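Local coordinates for protein PEPTIDE N-myristoyltransferase (Saccharomyces cerevisiae, PDB 1IIC) that catalyses transfer of the myristoyl group from myristoyl-CoA to the N-terminal glycine of target proteins, as a glycylpeptide N-tetradecanoyltransferase, at residues F374-K379 / N407-K412; R245-S248 / L252-I255; L191-L196 / A215-P220; F326-K329 / K335-K338. All coordinates share one frame; numbering follows the deposited sequence.

Interaction 1. Residues F374-K379 / N407-K412; sequences FLDDLK and NSNDIK
Asp-376 and Asn-409 mark the closest approach of two loops, their CA atoms 8.2 Å apart, too far for the backbones to bond directly. Asp-376 opens a type I turn that ends at Lys-379, and the carbonyl of Phe-374 takes the amide of Leu-378; residues 407-412 run past without regular structure. The two side chains reach into the gap from opposite directions, carboxylate and amide planes 30° apart. Asn-409 ND2 makes a weak hydrogen bond to Asp-376 OD2, 3.5 Å long. Both residues have CG beside the backbone N and anti to the carbonyl carbon (chi1 -65° and -63°), which brings the polar ends together.

Three waters fill in where the protein atoms stop short. Water 1 accepts from Asp-376 N and from Asn-409 ND2; water 2 donates a hydrogen bond to Asp-376 OD1 and accepts one from Asn-409 ND2 at 2.9 Å. Water 3 accepts from Asn-409 N and donates weakly to Asp-376 OD1. Aspartate offers acceptor oxygens and asparagine an amide N-H, a pairing that suits such a wet seam. The buried Leu-375 has its CB 3.8 Å from Asn-409 ND2 and packs on Thr-187 of strand 182-190. The result is a water-mediated loop-to-loop contact, one loop joining strands 362-366 and 381-392, which both pair with 182-190 in the mixed sheet.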
loop_
_atom_site.group_PDB
_atom_site.type_symbol
_atom_site.label_atom_id
_atom_site.label_comp_id
_atom_site.label_asym_id
_atom_site.label_seq_id
_atom_site.Cartn_x
_atom_site.Cartn_y
_atom_site.Cartn_z
ATOM N N PHE A 374 -6.002 2.250 17.591
ATOM C CA PHE A 374 -7.318 2.781 17.235
ATOM C C PHE A 374 -8.257 1.859 16.451
ATOM O O PHE A 374 -9.469 2.033 16.494
ATOM C CB PHE A 374 -7.161 4.098 16.459
ATOM C CG PHE A 374 -6.444 3.957 15.138
ATOM C CD1 PHE A 374 -7.083 3.402 14.035
ATOM C CD2 PHE A 374 -5.135 4.414 14.994
ATOM C CE1 PHE A 374 -6.436 3.306 12.811
ATOM C CE2 PHE A 374 -4.475 4.324 13.770
ATOM C CZ PHE A 374 -5.130 3.768 12.672
ATOM N N LEU A 375 -7.704 0.882 15.744
ATOM C CA LEU A 375 -8.510 -0.018 14.928
ATOM C C LEU A 375 -9.839 -0.491 15.537
ATOM O O LEU A 375 -10.901 -0.210 14.980
ATOM C CB LEU A 375 -7.654 -1.214 14.487
ATOM C CG LEU A 375 -7.161 -1.327 13.025
ATOM C CD1 LEU A 375 -7.164 0.007 12.312
ATOM C CD2 LEU A 375 -5.756 -1.958 13.009
ATOM N N ASP A 376 -9.799 -1.195 16.665
ATOM C CA ASP A 376 -11.039 -1.692 17.283
ATOM C C ASP A 376 -11.982 -0.602 17.804
ATOM O O ASP A 376 -13.197 -0.669 17.602
ATOM C CB ASP A 376 -10.727 -2.652 18.436
ATOM C CG ASP A 376 -10.043 -3.924 17.970
ATOM O OD1 ASP A 376 -10.517 -4.540 16.986
ATOM O OD2 ASP A 376 -9.031 -4.306 18.604
ATOM N N ASP A 377 -11.426 0.395 18.479
ATOM C CA ASP A 377 -12.241 1.469 19.017
ATOM C C ASP A 377 -12.974 2.256 17.940
ATOM O O ASP A 377 -14.069 2.768 18.175
ATOM C CB ASP A 377 -11.380 2.414 19.848
ATOM C CG ASP A 377 -10.787 1.734 21.061
ATOM O OD1 ASP A 377 -11.354 0.709 21.502
ATOM O OD2 ASP A 377 -9.763 2.223 21.587
ATOM N N LEU A 378 -12.378 2.341 16.756
ATOM C CA LEU A 378 -12.982 3.092 15.668
ATOM C C LEU A 378 -13.784 2.202 14.732
ATOM O O LEU A 378 -14.176 2.609 13.639
ATOM C CB LEU A 378 -11.900 3.870 14.912
ATOM C CG LEU A 378 -11.261 4.958 15.781
ATOM C CD1 LEU A 378 -10.252 5.764 14.961
ATOM C CD2 LEU A 378 -12.364 5.882 16.319
ATOM N N LYS A 379 -14.015 0.973 15.177
ATOM C CA LYS A 379 -14.827 0.012 14.441
ATOM C C LYS A 379 -14.301 -0.517 13.111
ATOM O O LYS A 379 -15.084 -0.803 12.205
ATOM C CB LYS A 379 -16.238 0.591 14.261
ATOM C CG LYS A 379 -16.830 1.049 15.593
ATOM C CD LYS A 379 -18.182 1.740 15.452
ATOM C CE LYS A 379 -18.659 2.216 16.825
ATOM N NZ LYS A 379 -19.840 3.101 16.745
ATOM N N ASN A 407 -4.486 -14.098 15.471
ATOM C CA ASN A 407 -4.877 -13.134 14.452
ATOM C C ASN A 407 -5.620 -11.903 14.940
ATOM O O ASN A 407 -6.072 -11.108 14.129
ATOM C CB ASN A 407 -5.705 -13.809 13.359
ATOM C CG ASN A 407 -4.915 -14.837 12.590
ATOM O OD1 ASN A 407 -3.747 -14.621 12.275
ATOM N ND2 ASN A 407 -5.550 -15.958 12.269
ATOM N N SER A 408 -5.766 -11.735 16.249
ATOM C CA SER A 408 -6.449 -10.544 16.759
ATOM C C SER A 408 -5.403 -9.429 16.815
ATOM O O SER A 408 -4.206 -9.701 16.726
ATOM C CB SER A 408 -7.045 -10.806 18.152
ATOM O OG SER A 408 -6.043 -11.025 19.129
ATOM N N ASN A 409 -5.838 -8.180 16.955
ATOM C CA ASN A 409 -4.896 -7.050 16.988
ATOM C C ASN A 409 -4.029 -7.008 18.247
ATOM O O ASN A 409 -4.547 -7.075 19.370
ATOM C CB ASN A 409 -5.644 -5.717 16.865
ATOM C CG ASN A 409 -6.376 -5.558 15.536
ATOM O OD1 ASN A 409 -5.941 -6.063 14.502
ATOM N ND2 ASN A 409 -7.484 -4.824 15.559
ATOM N N ASP A 410 -2.714 -6.899 18.077
ATOM C CA ASP A 410 -1.844 -6.821 19.248
ATOM C C ASP A 410 -1.755 -5.350 19.628
ATOM O O ASP A 410 -0.933 -4.599 19.099
ATOM C CB ASP A 410 -0.442 -7.365 18.955
ATOM C CG ASP A 410 0.448 -7.381 20.200
ATOM O OD1 ASP A 410 0.359 -6.441 21.018
ATOM O OD2 ASP A 410 1.245 -8.330 20.359
ATOM N N ILE A 411 -2.611 -4.937 20.550
ATOM C CA ILE A 411 -2.629 -3.547 20.973
ATOM C C ILE A 411 -1.479 -3.078 21.864
ATOM O O ILE A 411 -1.305 -1.875 22.061
ATOM C CB ILE A 411 -3.975 -3.196 21.663
ATOM C CG1 ILE A 411 -4.275 -4.167 22.805
ATOM C CG2 ILE A 411 -5.107 -3.286 20.652
ATOM C CD1 ILE A 411 -3.319 -4.097 23.975
ATOM N N LYS A 412 -0.680 -3.999 22.399
ATOM C CA LYS A 412 0.403 -3.555 23.267
ATOM C C LYS A 412 1.759 -3.382 22.587
ATOM O O LYS A 412 2.545 -2.536 23.003
ATOM C CB LYS A 412 0.530 -4.474 24.485
ATOM C CG LYS A 412 1.222 -5.792 24.255
ATOM C CD LYS A 412 1.125 -6.688 25.484
ATOM C CE LYS A 412 -0.307 -7.142 25.735
ATOM N NZ LYS A 412 -0.354 -8.212 26.789
HETATM O O HOH W 1 -7.276 -2.524 17.859
HETATM O O HOH W 2 -9.872 -4.596 14.006
HETATM O O HOH W 3 -9.053 -7.626 17.181
#

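Interaction 2. Residues R245-S248 / L252-I255; sequences RYQS and LIQI
Gln-247, in the last turn of helix 236-247, lays its side chain against Ile-253, the residue of the following strand that faces it. Their CA atoms are 7.2 Å apart. The glutamine bends at chi2 (-138°), which turns its amide group over the branched carbon: Gln-247 CD is 3.9 Å from Ile-253 CB. Ile-253 CG2, beside its own backbone N and anti to the carbonyl carbon, is placed to meet Gln-247 O at 3.6 Å. The glutamine thus presses on one isoleucine with its amide group and with its backbone carbonyl. Beta-branching suits the place, since it offers a broad apolar surface close to the strand. Should an alanine stand in place of Gln-247, the layer over Ile-253 CB would be gone, and the isoleucine would probably be left with a gap on its helix side.

The unit is a helix, a short turn and a strand. Both halves of the protein belong to the acetyltransferase clan, consistent with the two GNAT-like halves of N-myristoyltransferases, and strand 252-254 of the C-terminal half joins the sheet of the N-terminal half, pairing antiparallel with strand 112-125. Side chains alternate along it: Leu-252 and Gln-254 point away from the helix, Gln-254 packing on Val-121 and Glu-134.

The other side of the helix end is looser and faces solvent. Here Ser-248, exposed, turns back on its own helix, and Ser-248 OG donates to Arg-245 O at a modelled 2.5 Å, a length short enough to be doubtful. Arg-245, also exposed, directs its guanidinium group to a cation-pi contact with Phe-326.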
loop_
_atom_site.group_PDB
_atom_site.type_symbol
_atom_site.label_atom_id
_atom_site.label_comp_id
_atom_site.label_asym_id
_atom_site.label_seq_id
_atom_site.Cartn_x
_atom_site.Cartn_y
_atom_site.Cartn_z
ATOM N N ARG A 245 10.310 12.167 11.938
ATOM C CA ARG A 245 10.532 11.991 13.357
ATOM C C ARG A 245 9.663 10.855 13.888
ATOM O O ARG A 245 10.160 9.921 14.526
ATOM C CB ARG A 245 10.205 13.294 14.086
ATOM C CG ARG A 245 11.125 13.621 15.232
ATOM C CD ARG A 245 11.010 12.616 16.361
ATOM N NE ARG A 245 10.725 13.285 17.626
ATOM C CZ ARG A 245 11.460 14.267 18.130
ATOM N NH1 ARG A 245 12.532 14.694 17.472
ATOM N NH2 ARG A 245 11.116 14.836 19.281
ATOM N N TYR A 246 8.364 10.939 13.620
ATOM C CA TYR A 246 7.427 9.913 14.075
ATOM C C TYR A 246 7.805 8.529 13.522
ATOM O O TYR A 246 7.920 7.572 14.282
ATOM C CB TYR A 246 5.996 10.302 13.669
ATOM C CG TYR A 246 4.966 9.244 13.978
ATOM C CD1 TYR A 246 4.545 8.353 12.996
ATOM C CD2 TYR A 246 4.480 9.076 15.269
ATOM C CE1 TYR A 246 3.672 7.315 13.293
ATOM C CE2 TYR A 246 3.612 8.040 15.577
ATOM C CZ TYR A 246 3.214 7.159 14.582
ATOM O OH TYR A 246 2.375 6.119 14.879
ATOM N N GLN A 247 8.024 8.460 12.206
ATOM C CA GLN A 247 8.404 7.245 11.464
ATOM C C GLN A 247 9.630 6.507 11.958
ATOM O O GLN A 247 9.743 5.287 11.773
ATOM C CB GLN A 247 8.715 7.584 10.010
ATOM C CG GLN A 247 7.613 7.375 9.040
ATOM C CD GLN A 247 8.123 6.742 7.764
ATOM O OE1 GLN A 247 9.163 7.130 7.221
ATOM N NE2 GLN A 247 7.393 5.764 7.278
ATOM N N SER A 248 10.579 7.261 12.510
ATOM C CA SER A 248 11.829 6.696 12.990
ATOM C C SER A 248 11.628 5.600 14.018
ATOM O O SER A 248 12.551 4.848 14.302
ATOM C CB SER A 248 12.717 7.796 13.584
ATOM O OG SER A 248 12.135 8.337 14.760
ATOM N N LEU A 252 10.844 -0.821 9.558
ATOM C CA LEU A 252 10.792 -0.908 8.091
ATOM C C LEU A 252 10.041 0.310 7.555
ATOM O O LEU A 252 8.825 0.431 7.731
ATOM C CB LEU A 252 10.073 -2.180 7.636
ATOM C CG LEU A 252 10.011 -2.366 6.113
ATOM C CD1 LEU A 252 11.425 -2.530 5.556
ATOM C CD2 LEU A 252 9.165 -3.587 5.773
ATOM N N ILE A 253 10.765 1.202 6.887
ATOM C CA ILE A 253 10.164 2.425 6.370
ATOM C C ILE A 253 10.772 2.838 5.038
ATOM O O ILE A 253 11.816 2.336 4.644
ATOM C CB ILE A 253 10.405 3.619 7.345
ATOM C CG1 ILE A 253 11.909 3.908 7.432
ATOM C CG2 ILE A 253 9.856 3.307 8.729
ATOM C CD1 ILE A 253 12.281 5.077 8.331
ATOM N N GLN A 254 10.100 3.759 4.355
ATOM C CA GLN A 254 10.617 4.303 3.112
ATOM C C GLN A 254 11.159 5.644 3.573
ATOM O O GLN A 254 10.457 6.404 4.240
ATOM C CB GLN A 254 9.521 4.552 2.066
ATOM C CG GLN A 254 10.113 4.899 0.691
ATOM C CD GLN A 254 9.185 5.697 -0.218
ATOM O OE1 GLN A 254 7.984 5.436 -0.295
ATOM N NE2 GLN A 254 9.752 6.668 -0.931
ATOM N N ILE A 255 12.409 5.928 3.237
ATOM C CA ILE A 255 13.020 7.186 3.624
ATOM C C ILE A 255 12.823 8.176 2.496
ATOM O O ILE A 255 13.601 8.224 1.546
ATOM C CB ILE A 255 14.510 6.991 3.924
ATOM C CG1 ILE A 255 14.654 6.036 5.113
ATOM C CG2 ILE A 255 15.164 8.322 4.242
ATOM C CD1 ILE A 255 16.072 5.685 5.473
#

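Interaction 3. Residues L191-L196 / A215-P220; sequences LNWKKL and AENALP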
loop_
_atom_site.group_PDB
_atom_site.type_symbol
_atom_site.label_atom_id
_atom_site.label_comp_id
_atom_site.label_asym_id
_atom_site.label_seq_id
_atom_site.Cartn_x
_atom_site.Cartn_y
_atom_site.Cartn_z
ATOM N N LEU A 191 -18.366 2.852 6.167
ATOM C CA LEU A 191 -18.708 4.268 6.185
ATOM C C LEU A 191 -20.138 4.398 5.669
ATOM O O LEU A 191 -20.925 5.212 6.152
ATOM C CB LEU A 191 -17.736 5.049 5.288
ATOM C CG LEU A 191 -16.259 4.961 5.691
ATOM C CD1 LEU A 191 -15.379 5.697 4.691
ATOM C CD2 LEU A 191 -16.085 5.553 7.098
ATOM N N ASN A 192 -20.459 3.582 4.676
ATOM C CA ASN A 192 -21.787 3.564 4.090
ATOM C C ASN A 192 -22.303 2.132 4.245
ATOM O O ASN A 192 -22.337 1.371 3.278
ATOM C CB ASN A 192 -21.693 3.923 2.614
ATOM C CG ASN A 192 -23.028 4.302 2.031
ATOM O OD1 ASN A 192 -24.044 3.667 2.316
ATOM N ND2 ASN A 192 -23.039 5.343 1.205
ATOM N N TRP A 193 -22.709 1.762 5.457
ATOM C CA TRP A 193 -23.169 0.392 5.693
ATOM C C TRP A 193 -24.242 -0.102 4.744
ATOM O O TRP A 193 -24.062 -1.122 4.079
ATOM C CB TRP A 193 -23.687 0.199 7.120
ATOM C CG TRP A 193 -23.887 -1.265 7.432
ATOM C CD1 TRP A 193 -22.942 -2.135 7.896
ATOM C CD2 TRP A 193 -25.069 -2.050 7.201
ATOM N NE1 TRP A 193 -23.455 -3.405 7.964
ATOM C CE2 TRP A 193 -24.758 -3.384 7.544
ATOM C CE3 TRP A 193 -26.358 -1.754 6.733
ATOM C CZ2 TRP A 193 -25.691 -4.427 7.438
ATOM C CZ3 TRP A 193 -27.289 -2.796 6.626
ATOM C CH2 TRP A 193 -26.947 -4.113 6.978
ATOM N N LYS A 194 -25.366 0.603 4.691
ATOM C CA LYS A 194 -26.471 0.189 3.839
ATOM C C LYS A 194 -26.030 -0.214 2.435
ATOM O O LYS A 194 -26.444 -1.249 1.934
ATOM C CB LYS A 194 -27.532 1.287 3.772
ATOM C CG LYS A 194 -28.850 0.812 3.173
ATOM C CD LYS A 194 -29.932 1.885 3.249
ATOM C CE LYS A 194 -31.245 1.375 2.673
ATOM N NZ LYS A 194 -31.723 0.164 3.400
ATOM N N LYS A 195 -25.182 0.593 1.803
ATOM C CA LYS A 195 -24.702 0.278 0.457
ATOM C C LYS A 195 -23.750 -0.915 0.439
ATOM O O LYS A 195 -23.798 -1.729 -0.479
ATOM C CB LYS A 195 -24.006 1.491 -0.165
ATOM C CG LYS A 195 -23.365 1.228 -1.524
ATOM C CD LYS A 195 -22.679 2.480 -2.063
ATOM C CE LYS A 195 -22.032 2.236 -3.412
ATOM N NZ LYS A 195 -21.332 3.454 -3.965
ATOM N N LEU A 196 -22.867 -1.013 1.430
ATOM C CA LEU A 196 -21.937 -2.140 1.486
ATOM C C LEU A 196 -22.729 -3.443 1.553
ATOM O O LEU A 196 -22.387 -4.435 0.904
ATOM C CB LEU A 196 -21.034 -2.044 2.722
ATOM C CG LEU A 196 -19.935 -0.980 2.691
ATOM C CD1 LEU A 196 -19.222 -0.933 4.044
ATOM C CD2 LEU A 196 -18.942 -1.303 1.574
ATOM N N ALA A 215 -27.152 2.574 12.422
ATOM C CA ALA A 215 -26.962 3.471 13.557
ATOM C C ALA A 215 -25.590 3.240 14.187
ATOM O O ALA A 215 -24.889 4.185 14.563
ATOM C CB ALA A 215 -28.059 3.236 14.595
ATOM N N GLU A 216 -25.220 1.968 14.294
ATOM C CA GLU A 216 -23.949 1.563 14.877
ATOM C C GLU A 216 -22.773 2.157 14.111
ATOM O O GLU A 216 -21.776 2.563 14.707
ATOM C CB GLU A 216 -23.850 0.034 14.878
ATOM C CG GLU A 216 -22.480 -0.535 15.259
ATOM C CD GLU A 216 -22.050 -0.181 16.679
ATOM O OE1 GLU A 216 -22.923 0.189 17.494
ATOM O OE2 GLU A 216 -20.838 -0.289 16.982
ATOM N N ASN A 217 -22.900 2.213 12.791
ATOM C CA ASN A 217 -21.827 2.742 11.952
ATOM C C ASN A 217 -22.000 4.192 11.520
ATOM O O ASN A 217 -21.135 4.745 10.840
ATOM C CB ASN A 217 -21.641 1.828 10.745
ATOM C CG ASN A 217 -21.190 0.433 11.153
ATOM O OD1 ASN A 217 -20.090 0.261 11.676
ATOM N ND2 ASN A 217 -22.048 -0.559 10.943
ATOM N N ALA A 218 -23.112 4.805 11.932
ATOM C CA ALA A 218 -23.395 6.203 11.612
ATOM C C ALA A 218 -22.241 7.075 12.115
ATOM O O ALA A 218 -21.690 6.842 13.197
ATOM C CB ALA A 218 -24.696 6.635 12.264
ATOM N N LEU A 219 -21.897 8.086 11.322
ATOM C CA LEU A 219 -20.789 8.984 11.619
ATOM C C LEU A 219 -21.198 10.454 11.626
ATOM O O LEU A 219 -22.159 10.844 10.967
ATOM C CB LEU A 219 -19.712 8.783 10.552
ATOM C CG LEU A 219 -18.292 8.351 10.900
ATOM C CD1 LEU A 219 -18.293 7.301 11.974
ATOM C CD2 LEU A 219 -17.632 7.852 9.631
ATOM N N PRO A 220 -20.469 11.290 12.380
ATOM C CA PRO A 220 -20.800 12.716 12.422
ATOM C C PRO A 220 -20.501 13.292 11.042
ATOM O O PRO A 220 -19.731 12.710 10.281
ATOM C CB PRO A 220 -19.853 13.264 13.478
ATOM C CG PRO A 220 -19.601 12.076 14.368
ATOM C CD PRO A 220 -19.444 10.957 13.384
HETATM O O HOH W 4 -21.016 6.383 8.368
#
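Leu-191 and Leu-219 meet where two short helices, 193-198 and 210-217, follow strand 182-190 and pack against each other. The nearest CA pair, Leu-191 with Asn-217, is 6.7 Å apart.

The apolar part is small: Leu-191 CD2 touches Leu-219 CD2 at 3.8 Å, the two side chains crossing obliquely. Both leucines also lie against Cys-352 of helix 334-357, so branched aliphatic ends serve here to wedge the segments onto that long helix.

An aromatic–amide contact is made by Trp-193 and Asn-217. The indole and amide planes are only 6° apart, yet the amide sits obliquely to the ring; Asn-217 ND2 lies 3.5 Å from Trp-193 CD1. Trp-193 holds its CG anti to the backbone N (chi1 -168°), which swings the large ring toward helix 210-217, where it also packs on Met-213 and Ile-214. Its stack with Tyr-197 lends further support within its own helix. Asn-217 ND2 has a weak hydrogen bond to Met-213 O, which may help fix the turn of the amide.

Polar links remain. Asn-192 is the N-cap of helix 193-198, a common place for asparagine: Asn-192 OD1 accepts weakly from Lys-195 N at 3.3 Å, with an N-H...O angle of 155°. Between the segments, water 4 donates to the backbone carbonyls of Leu-191 and Asn-217, which also accept from Lys-356 NZ and Arg-189 NH1 respectively. Water 4 lies 3.0 Å from Asn-217 O and a modelled 2.5 Å from Leu-191 O, short enough for that length to be doubtful.

Interaction 4. Residues F326-K329 / K335-K338; sequences FQFK and KATK
Phe-328 spreads its ring over the first turn of helix 334-357, against Lys-335 and Ala-336. Its CB begins the contact, 3.6 Å from Ala-336 CB. From there CG stands beside the backbone N, anti to the carbonyl carbon (chi1 -49°), and lies 3.6 Å from Ala-336 CB. The two edges of the ring then part company. CD1 and CE1 run over Ala-336 CA, which lies 3.6 Å above the ring plane, toward the rim. CD2 and CE2 follow Lys-335. Phe-328 CE2 is modelled 3.2 Å from Lys-335 CB, closer than carbons normally pack, so the distance is doubtful; Lys-335 CD lies 4.0 Å from Phe-328 CE2. At the tip, CZ meets Lys-335 O and Lys-335 CB, both at 3.9 Å.

The small alanine lets the ring come down onto the helix backbone, and the lysine adds an aliphatic stem at about a right angle to the phenylalanine while its charged end leads away. With a serine replacing Phe-328, the first helical turn would probably lose its apolar lid, leaving Ala-336 and the stem of Lys-335 less well covered.

The phenylalanine belongs to the loop that leaves strand 311-322 and enters the helix. It also touches Asp-333, whose OD1 accepts from Lys-335 N, and Asp-325 packs on Ala-336; the loop is thus folded back over the start of helix 334-357, toward the periphery of the C-terminal half.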
loop_
_atom_site.group_PDB
_atom_site.type_symbol
_atom_site.label_atom_id
_atom_site.label_comp_id
_atom_site.label_asym_id
_atom_site.label_seq_id
_atom_site.Cartn_x
_atom_site.Cartn_y
_atom_site.Cartn_z
ATOM N N PHE A 326 5.904 12.600 21.726
ATOM C CA PHE A 326 7.286 13.076 21.614
ATOM C C PHE A 326 7.842 13.540 22.955
ATOM O O PHE A 326 9.015 13.885 23.072
ATOM C CB PHE A 326 7.375 14.250 20.632
ATOM C CG PHE A 326 7.337 13.851 19.186
ATOM C CD1 PHE A 326 7.684 14.771 18.197
ATOM C CD2 PHE A 326 6.957 12.564 18.804
ATOM C CE1 PHE A 326 7.655 14.419 16.846
ATOM C CE2 PHE A 326 6.924 12.201 17.452
ATOM C CZ PHE A 326 7.274 13.133 16.472
ATOM N N GLN A 327 6.986 13.560 23.961
ATOM C CA GLN A 327 7.371 14.003 25.289
ATOM C C GLN A 327 7.997 12.870 26.097
ATOM O O GLN A 327 8.771 13.105 27.023
ATOM C CB GLN A 327 6.124 14.524 25.993
ATOM C CG GLN A 327 6.347 15.264 27.269
ATOM C CD GLN A 327 5.036 15.499 27.990
ATOM O OE1 GLN A 327 4.014 15.802 27.357
ATOM N NE2 GLN A 327 5.051 15.364 29.317
ATOM N N PHE A 328 7.650 11.638 25.751
ATOM C CA PHE A 328 8.179 10.481 26.455
ATOM C C PHE A 328 9.339 9.915 25.653
ATOM O O PHE A 328 9.355 9.995 24.425
ATOM C CB PHE A 328 7.078 9.428 26.633
ATOM C CG PHE A 328 5.791 9.985 27.188
ATOM C CD1 PHE A 328 4.919 10.704 26.375
ATOM C CD2 PHE A 328 5.481 9.842 28.537
ATOM C CE1 PHE A 328 3.756 11.280 26.896
ATOM C CE2 PHE A 328 4.318 10.416 29.069
ATOM C CZ PHE A 328 3.456 11.136 28.246
ATOM N N LYS A 329 10.318 9.348 26.345
ATOM C CA LYS A 329 11.479 8.788 25.668
ATOM C C LYS A 329 11.171 7.430 25.059
ATOM O O LYS A 329 11.516 7.169 23.905
ATOM C CB LYS A 329 12.649 8.656 26.645
ATOM N N LYS A 335 2.508 5.536 29.458
ATOM C CA LYS A 335 2.009 6.905 29.397
ATOM C C LYS A 335 2.069 7.424 27.975
ATOM O O LYS A 335 1.162 8.121 27.515
ATOM C CB LYS A 335 2.829 7.823 30.292
ATOM C CG LYS A 335 2.477 7.705 31.740
ATOM C CD LYS A 335 3.098 8.815 32.554
ATOM C CE LYS A 335 2.739 8.682 34.030
ATOM N NZ LYS A 335 1.278 8.449 34.278
ATOM N N ALA A 336 3.157 7.100 27.286
ATOM C CA ALA A 336 3.327 7.527 25.906
ATOM C C ALA A 336 2.222 6.866 25.083
ATOM O O ALA A 336 1.606 7.499 24.232
ATOM C CB ALA A 336 4.687 7.105 25.400
ATOM N N THR A 337 1.972 5.589 25.357
ATOM C CA THR A 337 0.940 4.839 24.656
ATOM C C THR A 337 -0.448 5.477 24.846
ATOM O O THR A 337 -1.181 5.677 23.882
ATOM C CB THR A 337 0.919 3.371 25.144
ATOM O OG1 THR A 337 2.214 2.793 24.946
ATOM C CG2 THR A 337 -0.114 2.557 24.381
ATOM N N LYS A 338 -0.803 5.813 26.082
ATOM C CA LYS A 338 -2.106 6.419 26.348
ATOM C C LYS A 338 -2.271 7.758 25.622
ATOM O O LYS A 338 -3.312 8.023 25.017
ATOM C CB LYS A 338 -2.312 6.637 27.845
ATOM C CG LYS A 338 -3.719 7.089 28.174
ATOM C CD LYS A 338 -3.847 7.588 29.596
ATOM C CE LYS A 338 -5.262 8.116 29.847
ATOM N NZ LYS A 338 -5.356 8.773 31.165
#

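In the fold
Interactions 2 and 3 are buried, interactions 1 and 4 only partly. Helix 334-357 is shared ground: interaction 4 packs on its start, interaction 3 rests leucines on it farther along, and Phe-374 of interaction 1 touches it in between. Two links are direct: a salt bridge from Lys-379 (interaction 1) to Glu-216 (interaction 3) and the cation-pi pair of Arg-245 (interaction 2) with Phe-326 (interaction 4). Chemistry follows place: waters and polar side chains join loops in interaction 1, an aromatic ring lids a helix in interaction 4, interaction 3 combines leucine packing, an indole against an amide and a bridging water, while interaction 2, alone in using a strand of the other half's sheet, sets a glutamine against an isoleucine.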